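Local atomic coordinates of DNA polymerase (Bacillus phage phi29, PDB entry 2PY5), a protein that replicates the linear DNA of phage phi29 by protein-primed, highly processive strand-displacement synthesis and proofreads it with a 3'-5' exonuclease activity. Residues 397-402 against 420-425; 261-266 against 427-432. The protein carries 2 engineered substitutions. One frame throughout, in Å; residues are numbered along the deposited sequence.

In the fold
Contact 1 closes the base of the TPR2 region, where 397-402 and 420-425 come together beside bound DNA. It is partly buried and largely polar, built from backbone bonds, an Asx turn and a lysine that reaches an adenine. Contact 2 is fully buried: all five touching residues are buried. There, short strand 263-265 packs near the N-terminal end of helix 427-447 through prolines, leucine, methionine and phenylalanine, and no hydrogen bond joins the two segments. The two contacts adjoin in sequence, since 420-425 leads through Y426 into that helix. Helix 216-223 touches both, meeting P397 and P424 in contact 1 and P428 in contact 2. Their centres are about 21 Å apart.

Contact 1 of 2, residues 397-402 against 420-425; sequences PDVTGK and ETKDPV. With nucleotides of chain C; nucleotides of chain B.
P397 and V399 bond with K422 and E420, joining two irregular segments that run nearly antiparallel, 162° apart. K422 N donates to P397 O at 2.8 Å, with an N-H...O angle of 158°. V399 N donates to E420 O at 2.9 Å. The two bonds frame a single beta bridge between D398 and T421.

D398 and T400 add a small polar network. The D398 carboxylate closes an Asx turn: its OD2 takes the backbone N-H of T400 on the anti side, well out of the carboxylate plane. D398 OD2 also accepts from T400 OG1 at 2.7 Å through its syn lone pair. T400 OG1 in turn accepts from E420 N at 3.1 Å. One hydroxyl thus ties the Asx turn to the second segment. R96 forms a salt bridge with the other oxygen of D398.

V399 turns its two methyls to different partners. V399 CG2 lies 3.7 Å from E420 CG, while V399 CG1 packs crosswise against K422 CD. A water joins V399 O to E420 OE1. E420 is a residue that binds single-stranded DNA and is essential for exonucleolysis.

The K422 chain bends at its third torsion (chi3 -60°). K422 NZ then donates to N7 of DA3 of chain C at 3.0 Å, and V399 CG2 packs 3.8 Å from N1 of the same base. K402 NZ holds a phosphate oxygen, OP2 of DT5 of chain B, at 2.7 Å.

The contact closes the base of the TPR2 excursion that carries strands 402-406 and 412-416. P397 CB lies against P424 CD, and both prolines rest on helix 216-223. T400 and K402 touch L416 of strand 412-416.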
loop_
_atom_site.group_PDB
_atom_site.type_symbol
_atom_site.label_atom_id
_atom_site.label_comp_id
_atom_site.label_asym_id
_atom_site.label_seq_id
_atom_site.Cartn_x
_atom_site.Cartn_y
_atom_site.Cartn_z
ATOM N N PRO F 397 1.351 -2.502 17.706
ATOM C CA PRO F 397 0.457 -2.898 18.796
ATOM C C PRO F 397 -0.358 -1.728 19.361
ATOM O O PRO F 397 -1.350 -1.961 20.025
ATOM C CB PRO F 397 1.411 -3.478 19.839
ATOM C CG PRO F 397 2.716 -2.795 19.559
ATOM C CD PRO F 397 2.775 -2.645 18.088
ATOM N N ASP F 398 0.071 -0.486 19.128
ATOM C CA ASP F 398 -0.734 0.706 19.480
ATOM C C ASP F 398 -1.856 0.897 18.465
ATOM O O ASP F 398 -1.611 1.332 17.330
ATOM C CB ASP F 398 0.151 1.942 19.541
ATOM C CG ASP F 398 -0.584 3.169 20.007
ATOM O OD1 ASP F 398 0.048 4.261 20.044
ATOM O OD2 ASP F 398 -1.783 3.062 20.317
ATOM N N VAL F 399 -3.076 0.555 18.872
ATOM C CA VAL F 399 -4.233 0.641 17.996
ATOM C C VAL F 399 -5.189 1.745 18.412
ATOM O O VAL F 399 -6.353 1.740 18.033
ATOM C CB VAL F 399 -4.974 -0.711 17.849
ATOM C CG1 VAL F 399 -4.102 -1.669 17.030
ATOM C CG2 VAL F 399 -5.344 -1.328 19.189
ATOM N N THR F 400 -4.667 2.708 19.171
ATOM C CA THR F 400 -5.406 3.925 19.514
ATOM C C THR F 400 -5.930 4.544 18.226
ATOM O O THR F 400 -5.173 4.727 17.273
ATOM C CB THR F 400 -4.489 4.915 20.263
ATOM O OG1 THR F 400 -3.922 4.255 21.393
ATOM C CG2 THR F 400 -5.260 6.179 20.726
ATOM N N GLY F 401 -7.232 4.806 18.198
ATOM C CA GLY F 401 -7.893 5.293 16.985
ATOM C C GLY F 401 -8.357 6.725 17.046
ATOM O O GLY F 401 -8.033 7.482 17.979
ATOM N N LYS F 402 -9.102 7.107 16.014
ATOM C CA LYS F 402 -9.644 8.455 15.886
ATOM C C LYS F 402 -11.180 8.361 15.917
ATOM O O LYS F 402 -11.791 7.449 15.310
ATOM C CB LYS F 402 -9.170 9.098 14.560
ATOM C CG LYS F 402 -7.684 9.521 14.505
ATOM C CD LYS F 402 -7.467 10.890 15.132
ATOM C CE LYS F 402 -6.000 11.189 15.412
ATOM N NZ LYS F 402 -5.151 11.336 14.181
ATOM N N GLU F 420 -5.251 2.382 23.414
ATOM C CA GLU F 420 -5.488 0.942 23.305
ATOM C C GLU F 420 -4.289 0.254 22.689
ATOM O O GLU F 420 -3.731 0.726 21.710
ATOM C CB GLU F 420 -6.730 0.635 22.483
ATOM C CG GLU F 420 -6.996 -0.863 22.426
ATOM C CD GLU F 420 -8.369 -1.241 21.961
ATOM O OE1 GLU F 420 -9.022 -0.431 21.269
ATOM O OE2 GLU F 420 -8.805 -2.377 22.297
ATOM N N THR F 421 -3.928 -0.885 23.270
ATOM C CA THR F 421 -2.911 -1.741 22.704
ATOM C C THR F 421 -3.428 -3.148 22.520
ATOM O O THR F 421 -4.392 -3.571 23.171
ATOM C CB THR F 421 -1.648 -1.809 23.563
ATOM O OG1 THR F 421 -1.988 -2.225 24.887
ATOM C CG2 THR F 421 -0.982 -0.467 23.630
ATOM N N LYS F 422 -2.782 -3.842 21.591
ATOM C CA LYS F 422 -3.002 -5.263 21.365
ATOM C C LYS F 422 -1.659 -5.953 21.242
ATOM O O LYS F 422 -0.609 -5.305 21.203
ATOM C CB LYS F 422 -3.839 -5.482 20.107
ATOM C CG LYS F 422 -3.191 -5.091 18.783
ATOM C CD LYS F 422 -4.064 -5.446 17.571
ATOM C CE LYS F 422 -4.352 -6.940 17.490
ATOM N NZ LYS F 422 -4.988 -7.347 16.199
ATOM N N ASP F 423 -1.681 -7.274 21.160
ATOM C CA ASP F 423 -0.428 -8.003 21.008
ATOM C C ASP F 423 0.256 -7.667 19.671
ATOM O O ASP F 423 -0.405 -7.602 18.618
ATOM C CB ASP F 423 -0.655 -9.515 21.023
ATOM C CG ASP F 423 -1.018 -10.065 22.399
ATOM O OD1 ASP F 423 -0.867 -9.362 23.415
ATOM O OD2 ASP F 423 -1.443 -11.244 22.454
ATOM N N PRO F 424 1.577 -7.497 19.705
ATOM C CA PRO F 424 2.342 -7.512 18.466
ATOM C C PRO F 424 2.191 -8.861 17.759
ATOM O O PRO F 424 1.738 -9.838 18.358
ATOM C CB PRO F 424 3.801 -7.357 18.930
ATOM C CG PRO F 424 3.786 -7.078 20.321
ATOM C CD PRO F 424 2.433 -7.312 20.889
ATOM N N VAL F 425 2.559 -8.880 16.488
ATOM C CA VAL F 425 2.591 -10.087 15.692
ATOM C C VAL F 425 4.030 -10.597 15.844
ATOM O O VAL F 425 4.303 -11.352 16.783
ATOM C CB VAL F 425 2.137 -9.846 14.226
ATOM C CG1 VAL F 425 2.212 -11.133 13.445
ATOM C CG2 VAL F 425 0.698 -9.240 14.168
ATOM P P DA C 3 -8.149 -8.126 11.758
ATOM O OP1 DA C 3 -8.665 -8.742 10.521
ATOM O OP2 DA C 3 -7.114 -8.771 12.631
ATOM O "O5'" DA C 3 -7.615 -6.660 11.422
ATOM C "C5'" DA C 3 -8.246 -5.943 10.400
ATOM C "C4'" DA C 3 -7.807 -4.497 10.503
ATOM O "O4'" DA C 3 -8.286 -3.960 11.752
ATOM C "C3'" DA C 3 -6.305 -4.263 10.527
ATOM O "O3'" DA C 3 -5.863 -3.934 9.220
ATOM C "C2'" DA C 3 -6.137 -3.047 11.448
ATOM C "C1'" DA C 3 -7.361 -3.056 12.351
ATOM N N9 DA C 3 -7.223 -3.611 13.699
ATOM C C8 DA C 3 -6.644 -4.814 14.041
ATOM N N7 DA C 3 -6.711 -5.099 15.326
ATOM C C5 DA C 3 -7.388 -4.012 15.859
ATOM C C6 DA C 3 -7.783 -3.684 17.171
ATOM N N6 DA C 3 -7.536 -4.467 18.229
ATOM N N1 DA C 3 -8.450 -2.517 17.358
ATOM C C2 DA C 3 -8.695 -1.733 16.298
ATOM N N3 DA C 3 -8.368 -1.935 15.019
ATOM C C4 DA C 3 -7.719 -3.099 14.867
ATOM P P DG C 2 -8.174 -8.164 18.307
ATOM O OP1 DG C 2 -7.469 -9.465 18.240
ATOM O OP2 DG C 2 -7.485 -6.989 18.892
ATOM O "O5'" DG C 2 -8.726 -7.783 16.841
ATOM C "C5'" DG C 2 -9.459 -8.794 16.152
ATOM C "C4'" DG C 2 -10.065 -8.367 14.827
ATOM O "O4'" DG C 2 -11.331 -7.723 15.053
ATOM C "C3'" DG C 2 -9.295 -7.388 13.961
ATOM O "O3'" DG C 2 -9.437 -7.854 12.646
ATOM C "C2'" DG C 2 -9.996 -6.046 14.119
ATOM C "C1'" DG C 2 -11.418 -6.542 14.277
ATOM N N9 DG C 2 -12.323 -5.721 15.054
ATOM C C8 DG C 2 -12.032 -4.926 16.132
ATOM N N7 DG C 2 -13.083 -4.346 16.636
ATOM C C5 DG C 2 -14.129 -4.809 15.839
ATOM C C6 DG C 2 -15.507 -4.523 15.893
ATOM O O6 DG C 2 -16.083 -3.785 16.700
ATOM N N1 DG C 2 -16.224 -5.204 14.906
ATOM C C2 DG C 2 -15.674 -6.049 13.968
ATOM N N2 DG C 2 -16.517 -6.615 13.082
ATOM N N3 DG C 2 -14.372 -6.320 13.907
ATOM C C4 DG C 2 -13.677 -5.666 14.868
ATOM P P DT B 5 -4.990 14.236 11.796
ATOM O OP1 DT B 5 -3.643 14.844 11.962
ATOM O OP2 DT B 5 -5.687 13.635 12.956
ATOM O "O5'" DT B 5 -5.988 15.352 11.226
ATOM C "C5'" DT B 5 -5.603 16.178 10.141
ATOM C "C4'" DT B 5 -6.828 16.721 9.430
ATOM O "O4'" DT B 5 -7.502 15.662 8.707
ATOM C "C3'" DT B 5 -7.899 17.322 10.329
ATOM O "O3'" DT B 5 -8.487 18.426 9.659
ATOM C "C2'" DT B 5 -8.899 16.185 10.527
ATOM C "C1'" DT B 5 -8.844 15.537 9.156
ATOM N N1 DT B 5 -9.120 14.073 9.111
ATOM C C2 DT B 5 -10.019 13.579 8.188
ATOM O O2 DT B 5 -10.650 14.250 7.360
ATOM N N3 DT B 5 -10.143 12.209 8.247
ATOM C C4 DT B 5 -9.502 11.330 9.101
ATOM O O4 DT B 5 -9.701 10.120 9.030
ATOM C C5 DT B 5 -8.573 11.915 10.026
ATOM C C7 DT B 5 -7.816 11.070 10.997
ATOM C C6 DT B 5 -8.423 13.250 9.990
HETATM O O HOH W 1 -8.798 1.635 19.656
#

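Contact 2 of 2, residues 261-266 against 427-432; sequences RLLPYG and TPMGVF
P428 O is met by P264 from across the contact, with P264 CG only 3.4 Å away. The same oxygen, P428 O, accepts the helical hydrogen bond from F432 N at 3.1 Å. It also lies at the edge of the F432 ring, in its plane. Backbone, proline ring and phenylalanine therefore converge on one carbonyl near the N-terminal end of helix 427-447.

P264 CG also meets P428 CB, and P264 CD lies 3.7 Å from F432 CB.

M429, next to P428, reaches L263 and P264. Its CG stands opposite the backbone N (chi1 -176°), and the chain then bends at its second and third torsions. This brings M429 SD to 3.7 Å from L263 CB and M429 CE to 3.4 Å from P264 O. That oxygen is buried and has no hydrogen-bonding partner; the M429 methyl lies against it. The L263 and F432 side chains run past one another in opposite directions, with L263 CD2 3.9 Å from F432 CB.

The strand and helix axes are nearly antiparallel, at 172°, and approach to 7.5 Å. No hydrogen bond joins the two, and the side chains that meet are apolar. The contact joins sheet to helix near T356, which binds single-stranded DNA, and Y390, probably involved in nucleotide selection.

Strand 263-265 pairs edge to edge with strand 340-356, through L263 with T356 and Y265 with K354. F353 of that strand touches both P264 and P428. F360 packs on L263 and M429, and V222 of helix 216-223 on P428.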
loop_
_atom_site.group_PDB
_atom_site.type_symbol
_atom_site.label_atom_id
_atom_site.label_comp_id
_atom_site.label_asym_id
_atom_site.label_seq_id
_atom_site.Cartn_x
_atom_site.Cartn_y
_atom_site.Cartn_z
ATOM N N ARG F 261 16.139 -16.106 2.489
ATOM C CA ARG F 261 17.042 -15.445 3.417
ATOM C C ARG F 261 16.963 -15.964 4.843
ATOM O O ARG F 261 15.961 -16.523 5.256
ATOM C CB ARG F 261 16.820 -13.925 3.454
ATOM C CG ARG F 261 16.997 -13.257 2.112
ATOM C CD ARG F 261 18.430 -13.191 1.654
ATOM N NE ARG F 261 18.576 -12.216 0.577
ATOM C CZ ARG F 261 19.700 -11.939 -0.060
ATOM N NH1 ARG F 261 20.832 -12.573 0.241
ATOM N NH2 ARG F 261 19.703 -11.011 -1.011
ATOM N N LEU F 262 18.057 -15.791 5.571
ATOM C CA LEU F 262 18.086 -16.075 7.004
ATOM C C LEU F 262 17.224 -15.059 7.734
ATOM O O LEU F 262 17.494 -13.859 7.677
ATOM C CB LEU F 262 19.518 -16.011 7.524
ATOM C CG LEU F 262 19.764 -16.478 8.949
ATOM C CD1 LEU F 262 19.461 -17.991 9.116
ATOM C CD2 LEU F 262 21.210 -16.159 9.328
ATOM N N LEU F 263 16.211 -15.536 8.445
ATOM C CA LEU F 263 15.220 -14.663 9.078
ATOM C C LEU F 263 15.014 -15.012 10.549
ATOM O O LEU F 263 15.185 -16.172 10.954
ATOM C CB LEU F 263 13.899 -14.700 8.318
ATOM C CG LEU F 263 13.914 -14.204 6.869
ATOM C CD1 LEU F 263 12.629 -14.543 6.122
ATOM C CD2 LEU F 263 14.180 -12.689 6.884
ATOM N N PRO F 264 14.653 -14.019 11.363
ATOM C CA PRO F 264 14.600 -14.209 12.810
ATOM C C PRO F 264 13.344 -14.907 13.302
ATOM O O PRO F 264 12.258 -14.760 12.719
ATOM C CB PRO F 264 14.610 -12.758 13.322
ATOM C CG PRO F 264 13.838 -12.049 12.297
ATOM C CD PRO F 264 14.314 -12.622 11.004
ATOM N N TYR F 265 13.478 -15.620 14.424
ATOM C CA TYR F 265 12.324 -16.151 15.135
ATOM C C TYR F 265 12.643 -16.265 16.631
ATOM O O TYR F 265 13.812 -16.098 17.069
ATOM C CB TYR F 265 11.895 -17.513 14.553
ATOM C CG TYR F 265 12.807 -18.653 14.920
ATOM C CD1 TYR F 265 12.534 -19.456 16.028
ATOM C CD2 TYR F 265 13.946 -18.926 14.181
ATOM C CE1 TYR F 265 13.376 -20.494 16.383
ATOM C CE2 TYR F 265 14.809 -19.991 14.543
ATOM C CZ TYR F 265 14.516 -20.735 15.653
ATOM O OH TYR F 265 15.354 -21.802 16.011
ATOM N N GLY F 266 11.603 -16.569 17.404
ATOM C CA GLY F 266 11.750 -16.818 18.822
ATOM C C GLY F 266 11.928 -15.622 19.718
ATOM O O GLY F 266 11.837 -14.466 19.275
ATOM N N THR F 427 7.408 -8.380 14.952
ATOM C CA THR F 427 8.035 -7.260 14.254
ATOM C C THR F 427 9.464 -7.556 13.748
ATOM O O THR F 427 9.826 -7.062 12.678
ATOM C CB THR F 427 7.968 -5.991 15.121
ATOM O OG1 THR F 427 6.599 -5.779 15.523
ATOM C CG2 THR F 427 8.475 -4.751 14.358
ATOM N N PRO F 428 10.270 -8.380 14.467
ATOM C CA PRO F 428 11.603 -8.648 13.907
ATOM C C PRO F 428 11.548 -9.211 12.470
ATOM O O PRO F 428 12.426 -8.964 11.675
ATOM C CB PRO F 428 12.171 -9.696 14.867
ATOM C CG PRO F 428 11.486 -9.400 16.148
ATOM C CD PRO F 428 10.102 -9.035 15.781
ATOM N N MET F 429 10.520 -10.016 12.170
ATOM C CA MET F 429 10.415 -10.595 10.845
ATOM C C MET F 429 10.241 -9.516 9.790
ATOM O O MET F 429 10.857 -9.568 8.719
ATOM C CB MET F 429 9.264 -11.615 10.801
ATOM C CG MET F 429 9.084 -12.378 9.536
ATOM S SD MET F 429 10.531 -13.330 9.071
ATOM C CE MET F 429 10.410 -14.901 9.900
ATOM N N GLY F 430 9.411 -8.513 10.080
ATOM C CA GLY F 430 9.262 -7.387 9.159
ATOM C C GLY F 430 10.566 -6.623 8.979
ATOM O O GLY F 430 10.961 -6.268 7.859
ATOM N N VAL F 431 11.247 -6.355 10.089
ATOM C CA VAL F 431 12.511 -5.614 10.047
ATOM C C VAL F 431 13.493 -6.281 9.081
ATOM O O VAL F 431 14.115 -5.631 8.240
ATOM C CB VAL F 431 13.144 -5.522 11.454
ATOM C CG1 VAL F 431 14.607 -5.132 11.377
ATOM C CG2 VAL F 431 12.320 -4.561 12.343
ATOM N N PHE F 432 13.631 -7.611 9.185
ATOM C CA PHE F 432 14.595 -8.313 8.363
ATOM C C PHE F 432 14.154 -8.600 6.933
ATOM O O PHE F 432 14.979 -8.653 6.024
ATOM C CB PHE F 432 15.042 -9.591 9.075
ATOM C CG PHE F 432 16.096 -9.329 10.101
ATOM C CD1 PHE F 432 15.756 -8.963 11.402
ATOM C CD2 PHE F 432 17.437 -9.386 9.761
ATOM C CE1 PHE F 432 16.750 -8.707 12.335
ATOM C CE2 PHE F 432 18.426 -9.107 10.701
ATOM C CZ PHE F 432 18.078 -8.769 11.977
#